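Putative peptidoglycan-binding/hydrolysing protein (Peptoclostridium difficile, PDB 5TV7) probably binds, and may hydrolyse, bacterial cell-wall peptidoglycan, and holds glutamine hydroxamate in a pocket. Local coordinates at residues Ser81-Thr92 with Ile95-Thr106; Ser148-Ser156 with Thr165-Thr173. All coordinates share one frame; numbering follows the deposited sequence. Where two conformers were deposited one is given.

Interaction 1 (Ser81-Thr92 with Ile95-Thr106); sequences SYTVSYNIGAKT and IMSNEYLTISTT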
loop_
_atom_site.group_PDB
_atom_site.type_symbol
_atom_site.label_atom_id
_atom_site.label_comp_id
_atom_site.label_asym_id
_atom_site.label_seq_id
_atom_site.Cartn_x
_atom_site.Cartn_y
_atom_site.Cartn_z
ATOM N N SER A 81 -2.973 -10.942 6.474
ATOM C CA SER A 81 -4.248 -10.253 6.591
ATOM C C SER A 81 -4.021 -8.935 7.358
ATOM O O SER A 81 -3.639 -8.954 8.526
ATOM C CB SER A 81 -5.226 -11.170 7.321
ATOM O OG SER A 81 -6.501 -10.584 7.435
ATOM N N TYR A 82 -4.240 -7.800 6.691
ATOM C CA TYR A 82 -3.990 -6.484 7.295
ATOM C C TYR A 82 -5.238 -5.707 7.647
ATOM O O TYR A 82 -6.206 -5.685 6.884
ATOM C CB TYR A 82 -3.190 -5.589 6.342
ATOM C CG TYR A 82 -1.846 -6.116 5.929
ATOM C CD1 TYR A 82 -0.767 -6.069 6.795
ATOM C CD2 TYR A 82 -1.634 -6.609 4.644
ATOM C CE1 TYR A 82 0.486 -6.526 6.412
ATOM C CE2 TYR A 82 -0.382 -7.076 4.248
ATOM C CZ TYR A 82 0.672 -7.031 5.138
ATOM O OH TYR A 82 1.910 -7.493 4.755
ATOM N N THR A 83 -5.176 -5.024 8.783
ATOM C CA THR A 83 -6.219 -4.104 9.240
ATOM C C THR A 83 -5.496 -2.814 9.635
ATOM O O THR A 83 -4.279 -2.804 9.770
ATOM C CB THR A 83 -7.025 -4.659 10.412
ATOM O OG1 THR A 83 -6.135 -5.068 11.452
ATOM C CG2 THR A 83 -7.859 -5.860 9.971
ATOM N N VAL A 84 -6.245 -1.740 9.846
ATOM C CA VAL A 84 -5.668 -0.434 10.097
ATOM C C VAL A 84 -6.199 0.194 11.364
ATOM O O VAL A 84 -7.404 0.170 11.618
ATOM C CB VAL A 84 -6.015 0.531 8.930
ATOM C CG1 VAL A 84 -5.436 1.918 9.181
ATOM C CG2 VAL A 84 -5.507 -0.020 7.607
ATOM N N SER A 85 -5.288 0.773 12.140
ATOM C CA SER A 85 -5.633 1.477 13.357
ATOM C C SER A 85 -5.011 2.856 13.253
ATOM O O SER A 85 -3.798 2.987 13.075
ATOM C CB SER A 85 -5.075 0.777 14.588
ATOM O OG SER A 85 -5.455 1.500 15.749
ATOM N N TYR A 86 -5.845 3.879 13.331
ATOM C CA TYR A 86 -5.366 5.233 13.226
ATOM C C TYR A 86 -5.568 5.921 14.554
ATOM O O TYR A 86 -6.684 6.074 15.011
ATOM C CB TYR A 86 -6.072 5.952 12.062
ATOM C CG TYR A 86 -5.845 7.451 11.962
ATOM C CD1 TYR A 86 -4.611 8.017 12.263
ATOM C CD2 TYR A 86 -6.844 8.295 11.457
ATOM C CE1 TYR A 86 -4.401 9.382 12.153
ATOM C CE2 TYR A 86 -6.632 9.665 11.327
ATOM C CZ TYR A 86 -5.411 10.199 11.685
ATOM O OH TYR A 86 -5.167 11.541 11.557
ATOM N N ASN A 87 -4.465 6.302 15.184
ATOM C CA ASN A 87 -4.516 6.996 16.460
ATOM C C ASN A 87 -4.358 8.482 16.172
ATOM O O ASN A 87 -3.247 8.984 16.025
ATOM C CB ASN A 87 -3.431 6.479 17.409
ATOM C CG ASN A 87 -3.544 7.084 18.793
ATOM O OD1 ASN A 87 -4.086 8.183 18.957
ATOM N ND2 ASN A 87 -3.045 6.376 19.795
ATOM N N ILE A 88 -5.497 9.166 16.100
ATOM C CA ILE A 88 -5.567 10.596 15.791
ATOM C C ILE A 88 -4.734 11.453 16.738
ATOM O O ILE A 88 -3.947 12.291 16.287
ATOM C CB ILE A 88 -7.038 11.073 15.780
ATOM C CG1 ILE A 88 -7.805 10.347 14.660
ATOM C CG2 ILE A 88 -7.120 12.584 15.581
ATOM C CD1 ILE A 88 -9.308 10.531 14.699
ATOM N N GLY A 89 -4.899 11.238 18.043
ATOM C CA GLY A 89 -4.148 11.989 19.049
ATOM C C GLY A 89 -2.637 11.800 18.949
ATOM O O GLY A 89 -1.874 12.760 19.052
ATOM N N ALA A 90 -2.204 10.561 18.740
ATOM C CA ALA A 90 -0.779 10.257 18.641
ATOM C C ALA A 90 -0.210 10.539 17.250
ATOM O O ALA A 90 0.997 10.435 17.050
ATOM C CB ALA A 90 -0.529 8.805 19.026
ATOM N N LYS A 91 -1.063 10.902 16.291
ATOM C CA LYS A 91 -0.596 11.149 14.913
ATOM C C LYS A 91 0.150 9.937 14.342
ATOM O O LYS A 91 1.208 10.071 13.731
ATOM C CB LYS A 91 0.271 12.420 14.821
ATOM C CG LYS A 91 -0.483 13.715 15.049
ATOM C CD LYS A 91 0.500 14.871 15.033
ATOM C CE LYS A 91 -0.169 16.218 15.255
ATOM N NZ LYS A 91 -1.071 16.565 14.132
ATOM N N THR A 92 -0.415 8.754 14.538
ATOM C CA THR A 92 0.190 7.516 14.034
ATOM C C THR A 92 -0.855 6.614 13.403
ATOM O O THR A 92 -2.032 6.633 13.785
ATOM C CB THR A 92 0.833 6.678 15.160
ATOM O OG1 THR A 92 -0.168 6.361 16.136
ATOM C CG2 THR A 92 1.995 7.410 15.832
ATOM N N ILE A 95 -0.491 -0.507 10.805
ATOM C CA ILE A 95 -0.940 -1.567 9.937
ATOM C C ILE A 95 -0.728 -2.860 10.750
ATOM O O ILE A 95 0.398 -3.188 11.126
ATOM C CB ILE A 95 -0.130 -1.607 8.628
ATOM C CG1 ILE A 95 -0.258 -0.265 7.871
ATOM C CG2 ILE A 95 -0.583 -2.780 7.753
ATOM C CD1 ILE A 95 -1.663 0.119 7.444
HETATM N N MSE A 96 -1.815 -3.573 11.019
HETATM C CA MSE A 96 -1.792 -4.773 11.864
HETATM C C MSE A 96 -2.025 -6.064 11.119
HETATM O O MSE A 96 -2.957 -6.189 10.341
HETATM C CB MSE A 96 -2.887 -4.636 12.930
HETATM C CG MSE A 96 -3.047 -3.188 13.401
HETATM SE SE MSE A 96 -4.179 -3.031 15.008
HETATM C CE MSE A 96 -5.902 -2.924 14.037
ATOM N N SER A 97 -1.133 -7.017 11.354
ATOM C CA SER A 97 -1.221 -8.378 10.827
ATOM C C SER A 97 -0.725 -9.209 12.008
ATOM O O SER A 97 -1.172 -8.981 13.138
ATOM C CB SER A 97 -0.339 -8.532 9.596
ATOM O OG SER A 97 1.000 -8.199 9.893
ATOM N N ASN A 98 0.170 -10.164 11.779
ATOM C CA ASN A 98 0.789 -10.849 12.924
ATOM C C ASN A 98 1.831 -9.891 13.504
ATOM O O ASN A 98 2.200 -9.986 14.674
ATOM C CB ASN A 98 1.436 -12.177 12.530
ATOM C CG ASN A 98 2.418 -12.039 11.396
ATOM O OD1 ASN A 98 2.283 -11.162 10.544
ATOM N ND2 ASN A 98 3.398 -12.923 11.358
ATOM N N GLU A 99 2.292 -8.977 12.654
ATOM C CA GLU A 99 3.256 -7.950 13.026
ATOM C C GLU A 99 2.567 -6.591 13.020
ATOM O O GLU A 99 1.446 -6.470 12.540
ATOM C CB GLU A 99 4.432 -7.967 12.049
ATOM C CG GLU A 99 5.163 -9.306 12.042
ATOM C CD GLU A 99 6.451 -9.301 11.232
ATOM O OE1 GLU A 99 6.678 -8.352 10.446
ATOM O OE2 GLU A 99 7.241 -10.262 11.385
ATOM N N TYR A 100 3.243 -5.575 13.544
ATOM C CA TYR A 100 2.682 -4.232 13.626
ATOM C C TYR A 100 3.620 -3.230 13.004
ATOM O O TYR A 100 4.735 -3.029 13.486
ATOM C CB TYR A 100 2.388 -3.846 15.082
ATOM C CG TYR A 100 1.319 -4.693 15.701
ATOM C CD1 TYR A 100 -0.014 -4.340 15.579
ATOM C CD2 TYR A 100 1.629 -5.864 16.376
ATOM C CE1 TYR A 100 -1.020 -5.118 16.131
ATOM C CE2 TYR A 100 0.627 -6.654 16.926
ATOM C CZ TYR A 100 -0.700 -6.269 16.792
ATOM O OH TYR A 100 -1.717 -7.021 17.321
ATOM N N LEU A 101 3.155 -2.621 11.920
ATOM C CA LEU A 101 3.885 -1.615 11.187
ATOM C C LEU A 101 3.266 -0.284 11.536
ATOM O O LEU A 101 2.140 -0.020 11.143
ATOM C CB LEU A 101 3.709 -1.872 9.697
ATOM C CG LEU A 101 4.265 -0.813 8.757
ATOM C CD1 LEU A 101 5.780 -0.781 8.888
ATOM C CD2 LEU A 101 3.828 -1.110 7.328
ATOM N N THR A 102 3.986 0.553 12.280
ATOM C CA THR A 102 3.466 1.864 12.686
ATOM C C THR A 102 4.272 2.995 12.048
ATOM O O THR A 102 5.498 2.944 12.008
ATOM C CB THR A 102 3.449 1.985 14.229
ATOM O OG1 THR A 102 2.514 1.037 14.760
ATOM C CG2 THR A 102 3.025 3.370 14.677
ATOM N N ILE A 103 3.557 4.011 11.557
ATOM C CA ILE A 103 4.172 5.190 10.920
ATOM C C ILE A 103 3.576 6.484 11.488
ATOM O O ILE A 103 2.500 6.467 12.099
ATOM C CB ILE A 103 4.087 5.114 9.360
ATOM C CG1 ILE A 103 2.660 4.992 8.819
ATOM C CG2 ILE A 103 4.843 3.906 8.848
ATOM C CD1 ILE A 103 1.893 6.289 8.704
ATOM N N SER A 104 4.316 7.585 11.361
ATOM C CA SER A 104 3.854 8.896 11.817
ATOM C C SER A 104 3.131 9.604 10.677
ATOM O O SER A 104 3.644 9.640 9.571
ATOM C CB SER A 104 5.050 9.760 12.241
ATOM O OG SER A 104 4.640 11.071 12.599
ATOM N N THR A 105 1.962 10.181 10.952
ATOM C CA THR A 105 1.212 10.919 9.939
ATOM C C THR A 105 1.849 12.288 9.650
ATOM O O THR A 105 1.310 13.055 8.865
ATOM C CB THR A 105 -0.256 11.122 10.350
ATOM O OG1 THR A 105 -0.322 11.772 11.623
ATOM C CG2 THR A 105 -0.982 9.800 10.448
ATOM N N THR A 106 2.961 12.606 10.318
ATOM C CA THR A 106 3.696 13.843 10.043
ATOM C C THR A 106 4.726 13.624 8.946
ATOM O O THR A 106 5.285 14.592 8.456
ATOM C CB THR A 106 4.455 14.402 11.277
ATOM O OG1 THR A 106 5.392 13.427 11.753
ATOM C CG2 THR A 106 3.491 14.766 12.392
HETATM O O HOH W 1 -5.037 -7.608 10.754
HETATM O O HOH W 2 -2.763 12.980 12.160
HETATM O O HOH W 3 3.537 11.058 14.986
#
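Ile-95 packs against Tyr-82 and Val-84 on the buried face of the antiparallel hairpin made by strands 78-87 and 92-96. Its two branches divide the work: CG2, anti to the backbone N, approaches Tyr-82 CD1 obliquely at 3.4 Å, whereas CD1 reaches Val-84 CG2 at 3.8 Å, the two side chains lying alongside and pointing the same way. Helix 116-127 closes over Ile-95 with Ala-120 and Ile-123, and Phe-62 meets the Tyr-82 ring edge-to-face. Thr-83 and Met-96 form the adjoining hydrogen-bonded pair, with Met-96 N donating almost straight to Thr-83 O (2.9 Å, 175°).

The other face, which carries the side chains of this pair, is looser and partly exposed. Here the selenomethionine Met-96 bends at chi3 (-87°), bringing CE to 3.4 Å from Thr-83 OG1 and 3.8 Å from Ser-85 CB. A water donates to both Ser-81 O and Met-96 O and hydrogen-bonds Thr-83 OG1.

At the G1 beta bulge, where Lys-91 and Thr-92 both face Asn-87, Thr-105 N donates to Lys-91 O (2.9 Å), to which another water also donates. Thr-105 CG2 touches Tyr-86 CE1 at 3.8 Å, and a third water bridges Thr-105 OG1 to Tyr-86 OH, which also bonds Asp-167. Close packing thus holds the apolar side, whereas waters serving carbonyls and linking hydroxyls imply that part of the polar bonding runs through solvent.

Interaction 2 (Ser148-Ser156 with Thr165-Thr173); sequences SFQKKYGLS and TWDKLGRLT. With HGA (glutamine hydroxamate), chain C.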
loop_
_atom_site.group_PDB
_atom_site.type_symbol
_atom_site.label_atom_id
_atom_site.label_comp_id
_atom_site.label_asym_id
_atom_site.label_seq_id
_atom_site.Cartn_x
_atom_site.Cartn_y
_atom_site.Cartn_z
ATOM N N SER A 148 -5.832 10.679 -7.545
ATOM C CA SER A 148 -7.253 10.316 -7.664
ATOM C C SER A 148 -7.970 10.372 -6.320
ATOM O O SER A 148 -9.088 10.873 -6.218
ATOM C CB SER A 148 -7.414 8.909 -8.252
ATOM O OG SER A 148 -6.972 8.869 -9.589
ATOM N N PHE A 149 -7.323 9.803 -5.307
ATOM C CA PHE A 149 -7.838 9.807 -3.949
ATOM C C PHE A 149 -8.028 11.226 -3.461
ATOM O O PHE A 149 -9.067 11.568 -2.909
ATOM C CB PHE A 149 -6.890 9.035 -3.015
ATOM C CG PHE A 149 -7.249 9.143 -1.561
ATOM C CD1 PHE A 149 -8.237 8.347 -1.016
ATOM C CD2 PHE A 149 -6.577 10.030 -0.729
ATOM C CE1 PHE A 149 -8.563 8.433 0.342
ATOM C CE2 PHE A 149 -6.889 10.118 0.623
ATOM C CZ PHE A 149 -7.889 9.327 1.156
ATOM N N GLN A 150 -7.016 12.054 -3.667
ATOM C CA GLN A 150 -7.093 13.447 -3.245
ATOM C C GLN A 150 -8.234 14.185 -3.938
ATOM O O GLN A 150 -8.963 14.962 -3.296
ATOM C CB GLN A 150 -5.749 14.141 -3.475
ATOM C CG GLN A 150 -4.701 13.686 -2.484
ATOM C CD GLN A 150 -3.291 14.063 -2.868
ATOM O OE1 GLN A 150 -2.975 14.237 -4.047
ATOM N NE2 GLN A 150 -2.418 14.137 -1.871
ATOM N N LYS A 151 -8.409 13.946 -5.237
ATOM C CA LYS A 151 -9.513 14.591 -5.951
ATOM C C LYS A 151 -10.853 14.099 -5.423
ATOM O O LYS A 151 -11.749 14.893 -5.177
ATOM C CB LYS A 151 -9.424 14.365 -7.453
ATOM C CG LYS A 151 -8.315 15.168 -8.119
ATOM C CD LYS A 151 -8.186 14.807 -9.595
ATOM C CE LYS A 151 -7.176 15.696 -10.315
ATOM N NZ LYS A 151 -7.033 15.263 -11.737
ATOM N N LYS A 152 -10.976 12.798 -5.202
ATOM C CA LYS A 152 -12.220 12.252 -4.699
ATOM C C LYS A 152 -12.630 12.872 -3.361
ATOM O O LYS A 152 -13.811 13.172 -3.156
ATOM C CB LYS A 152 -12.140 10.722 -4.549
ATOM C CG LYS A 152 -13.409 10.080 -3.977
ATOM C CD LYS A 152 -13.367 8.559 -4.064
ATOM C CE LYS A 152 -14.674 7.926 -3.602
ATOM N NZ LYS A 152 -14.635 6.433 -3.684
ATOM N N TYR A 153 -11.659 13.077 -2.467
ATOM C CA TYR A 153 -11.967 13.597 -1.138
ATOM C C TYR A 153 -11.752 15.085 -0.893
ATOM O O TYR A 153 -11.768 15.521 0.245
ATOM C CB TYR A 153 -11.277 12.724 -0.082
ATOM C CG TYR A 153 -11.845 11.340 -0.127
ATOM C CD1 TYR A 153 -13.115 11.089 0.382
ATOM C CD2 TYR A 153 -11.153 10.291 -0.728
ATOM C CE1 TYR A 153 -13.675 9.833 0.309
ATOM C CE2 TYR A 153 -11.703 9.020 -0.796
ATOM C CZ TYR A 153 -12.966 8.803 -0.278
ATOM O OH TYR A 153 -13.526 7.563 -0.337
ATOM N N GLY A 154 -11.585 15.865 -1.948
ATOM C CA GLY A 154 -11.437 17.312 -1.802
ATOM C C GLY A 154 -10.126 17.817 -1.214
ATOM O O GLY A 154 -10.070 18.940 -0.702
ATOM N N LEU A 155 -9.086 16.991 -1.284
ATOM C CA LEU A 155 -7.756 17.375 -0.841
ATOM C C LEU A 155 -7.011 17.936 -2.050
ATOM O O LEU A 155 -7.355 17.624 -3.186
ATOM C CB LEU A 155 -6.988 16.145 -0.332
ATOM C CG LEU A 155 -7.586 15.395 0.878
ATOM C CD1 LEU A 155 -6.838 14.094 1.125
ATOM C CD2 LEU A 155 -7.583 16.256 2.126
ATOM N N SER A 156 -6.004 18.771 -1.805
ATOM C CA SER A 156 -5.152 19.259 -2.878
ATOM C C SER A 156 -4.493 18.032 -3.532
ATOM O O SER A 156 -3.916 17.180 -2.855
ATOM C CB SER A 156 -4.100 20.232 -2.351
ATOM O OG SER A 156 -4.695 21.470 -2.042
ATOM N N THR A 165 -3.552 14.033 3.860
ATOM C CA THR A 165 -3.846 12.819 3.106
ATOM C C THR A 165 -3.776 11.578 4.019
ATOM O O THR A 165 -4.607 10.676 3.888
ATOM C CB THR A 165 -2.930 12.692 1.871
ATOM O OG1 THR A 165 -3.157 13.819 1.015
ATOM C CG2 THR A 165 -3.224 11.404 1.086
ATOM N N TRP A 166 -2.816 11.554 4.956
ATOM C CA TRP A 166 -2.725 10.436 5.910
ATOM C C TRP A 166 -3.970 10.381 6.750
ATOM O O TRP A 166 -4.507 9.310 6.990
ATOM C CB TRP A 166 -1.564 10.582 6.871
ATOM C CG TRP A 166 -0.209 10.283 6.350
ATOM C CD1 TRP A 166 0.854 11.134 6.325
ATOM C CD2 TRP A 166 0.253 9.041 5.818
ATOM N NE1 TRP A 166 1.959 10.490 5.828
ATOM C CE2 TRP A 166 1.616 9.204 5.505
ATOM C CE3 TRP A 166 -0.348 7.801 5.583
ATOM C CZ2 TRP A 166 2.388 8.181 4.946
ATOM C CZ3 TRP A 166 0.426 6.774 5.044
ATOM C CH2 TRP A 166 1.776 6.975 4.728
ATOM N N ASP A 167 -4.424 11.549 7.196
ATOM C CA ASP A 167 -5.601 11.644 8.045
ATOM C C ASP A 167 -6.830 11.079 7.356
ATOM O O ASP A 167 -7.598 10.310 7.957
ATOM C CB ASP A 167 -5.840 13.104 8.424
ATOM C CG ASP A 167 -7.079 13.295 9.274
ATOM O OD1 ASP A 167 -7.094 12.872 10.451
ATOM O OD2 ASP A 167 -8.043 13.905 8.764
ATOM N N LYS A 168 -6.998 11.425 6.081
ATOM C CA LYS A 168 -8.160 10.975 5.328
ATOM C C LYS A 168 -8.069 9.465 5.088
ATOM O O LYS A 168 -9.040 8.750 5.266
ATOM C CB LYS A 168 -8.307 11.761 4.012
ATOM C CG LYS A 168 -9.673 11.630 3.360
ATOM C CD LYS A 168 -10.746 12.346 4.177
ATOM C CE LYS A 168 -12.133 11.987 3.688
ATOM N NZ LYS A 168 -13.206 12.390 4.649
ATOM N N LEU A 169 -6.891 8.980 4.714
ATOM C CA LEU A 169 -6.692 7.545 4.521
ATOM C C LEU A 169 -7.008 6.778 5.790
ATOM O O LEU A 169 -7.687 5.748 5.755
ATOM C CB LEU A 169 -5.238 7.253 4.113
ATOM C CG LEU A 169 -4.888 7.579 2.664
ATOM C CD1 LEU A 169 -3.383 7.517 2.461
ATOM C CD2 LEU A 169 -5.614 6.626 1.730
ATOM N N GLY A 170 -6.502 7.289 6.909
ATOM C CA GLY A 170 -6.721 6.666 8.211
ATOM C C GLY A 170 -8.178 6.601 8.624
ATOM O O GLY A 170 -8.641 5.564 9.093
ATOM N N ARG A 171 -8.902 7.706 8.447
ATOM C CA ARG A 171 -10.320 7.759 8.832
ATOM C C ARG A 171 -11.184 6.820 8.001
ATOM O O ARG A 171 -12.130 6.245 8.515
ATOM C CB ARG A 171 -10.875 9.182 8.738
ATOM C CG ARG A 171 -10.328 10.093 9.810
ATOM C CD ARG A 171 -10.781 11.523 9.617
ATOM N NE ARG A 171 -10.105 12.405 10.568
ATOM C CZ ARG A 171 -10.514 12.661 11.814
ATOM N NH1 ARG A 171 -11.624 12.121 12.305
ATOM N NH2 ARG A 171 -9.801 13.481 12.577
ATOM N N LEU A 172 -10.836 6.660 6.729
ATOM C CA LEU A 172 -11.595 5.797 5.825
ATOM C C LEU A 172 -11.282 4.314 5.965
ATOM O O LEU A 172 -12.116 3.495 5.639
ATOM C CB LEU A 172 -11.357 6.222 4.374
ATOM C CG LEU A 172 -11.918 7.601 4.005
ATOM C CD1 LEU A 172 -11.391 8.033 2.648
ATOM C CD2 LEU A 172 -13.441 7.595 4.028
ATOM N N THR A 173 -10.087 3.967 6.433
ATOM C CA THR A 173 -9.709 2.559 6.540
ATOM C C THR A 173 -9.752 1.974 7.950
ATOM O O THR A 173 -9.655 0.764 8.101
ATOM C CB THR A 173 -8.339 2.311 5.899
ATOM O OG1 THR A 173 -7.349 3.121 6.538
ATOM C CG2 THR A 173 -8.403 2.641 4.406
HETATM N N HGA C . -0.462 16.697 0.188
HETATM C CA HGA C . 0.066 17.069 1.490
HETATM C CB HGA C . 0.246 18.591 1.533
HETATM C CG HGA C . 1.404 19.046 2.432
HETATM C CD HGA C . 2.764 18.741 1.834
HETATM O OE1 HGA C . 3.537 18.021 2.441
HETATM N NE2 HGA C . 3.060 19.280 0.648
HETATM O OZ2 HGA C . 4.276 19.012 0.018
HETATM C C HGA C . -0.864 16.574 2.578
HETATM O O HGA C . -1.557 15.562 2.341
HETATM O OXT HGA C . -0.907 17.159 3.688
#
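Phe-149 and Thr-165 are brought together by their first torsions: CG of the phenylalanine lies trans to its backbone N (chi1 172°), which sends the ring to helix 163-173, while Thr-165 (chi1 -61°) turns CG2 to that ring and keeps OG1 beside its own N. The Phe-149 ring enters as a knob into the hole formed by Thr-165, Lys-168, Leu-169 and Leu-172. Leu-169 CD2 covers one face in a CH-pi contact, 3.8 Å from the ring centroid, and Leu-172 CD1 comes in at the edge, 3.7 Å from Phe-149 CE1. The same Leu-172 methyl lies over a face of Tyr-153, 3.6 Å from its centroid.

The two helical segments cross at 79°, an arrangement consistent with the three-helix peptidoglycan-binding domain, in which helix 116-127 also touches Leu-169. A Schellman motif with Gly-154 at C-prime ends helix 140-152 and leads to Leu-155, whose CD1 packs on Thr-165.

Gln-150 NE2 donates nearly straight to Thr-165 OG1 in its amide plane (3.0 Å), and its OE1 is held by Gly-159 N. Thr-165 OG1 in turn donates to the carboxylate atom O of glutamine hydroxamate (HGA), with Thr-165 OG1 to HGA O 2.7 Å and Thr-165 N to HGA O 2.9 Å.

Overall arrangement
Interactions 1 and 2 follow one another along the chain, their centres about 16 Å apart, and meet where helix 163-173 lies against the hairpin. Tyr-86 OH approaches Asp-167 OD1 at 2.6 Å, a probable hydrogen bond; that carboxylate also forms a salt bridge with Arg-171. Packing extends the junction: Val-84 CG1 lies 3.5 Å from Thr-173 OG1, and Thr-105 O 3.2 Å from Trp-166 CD1. Interaction 2 contributes Gln-150 and Thr-165 to the glutamine hydroxamate pocket, with Asp-158, Ile-160 and Ala-164 adding bonds to the ligand. Interaction 1 stays more distant, the side chain of Thr-105 being about 9 Å from the ligand. Helix 163-173 thus carries Thr-165 at the ligand and packs on the sheet through residues further along it.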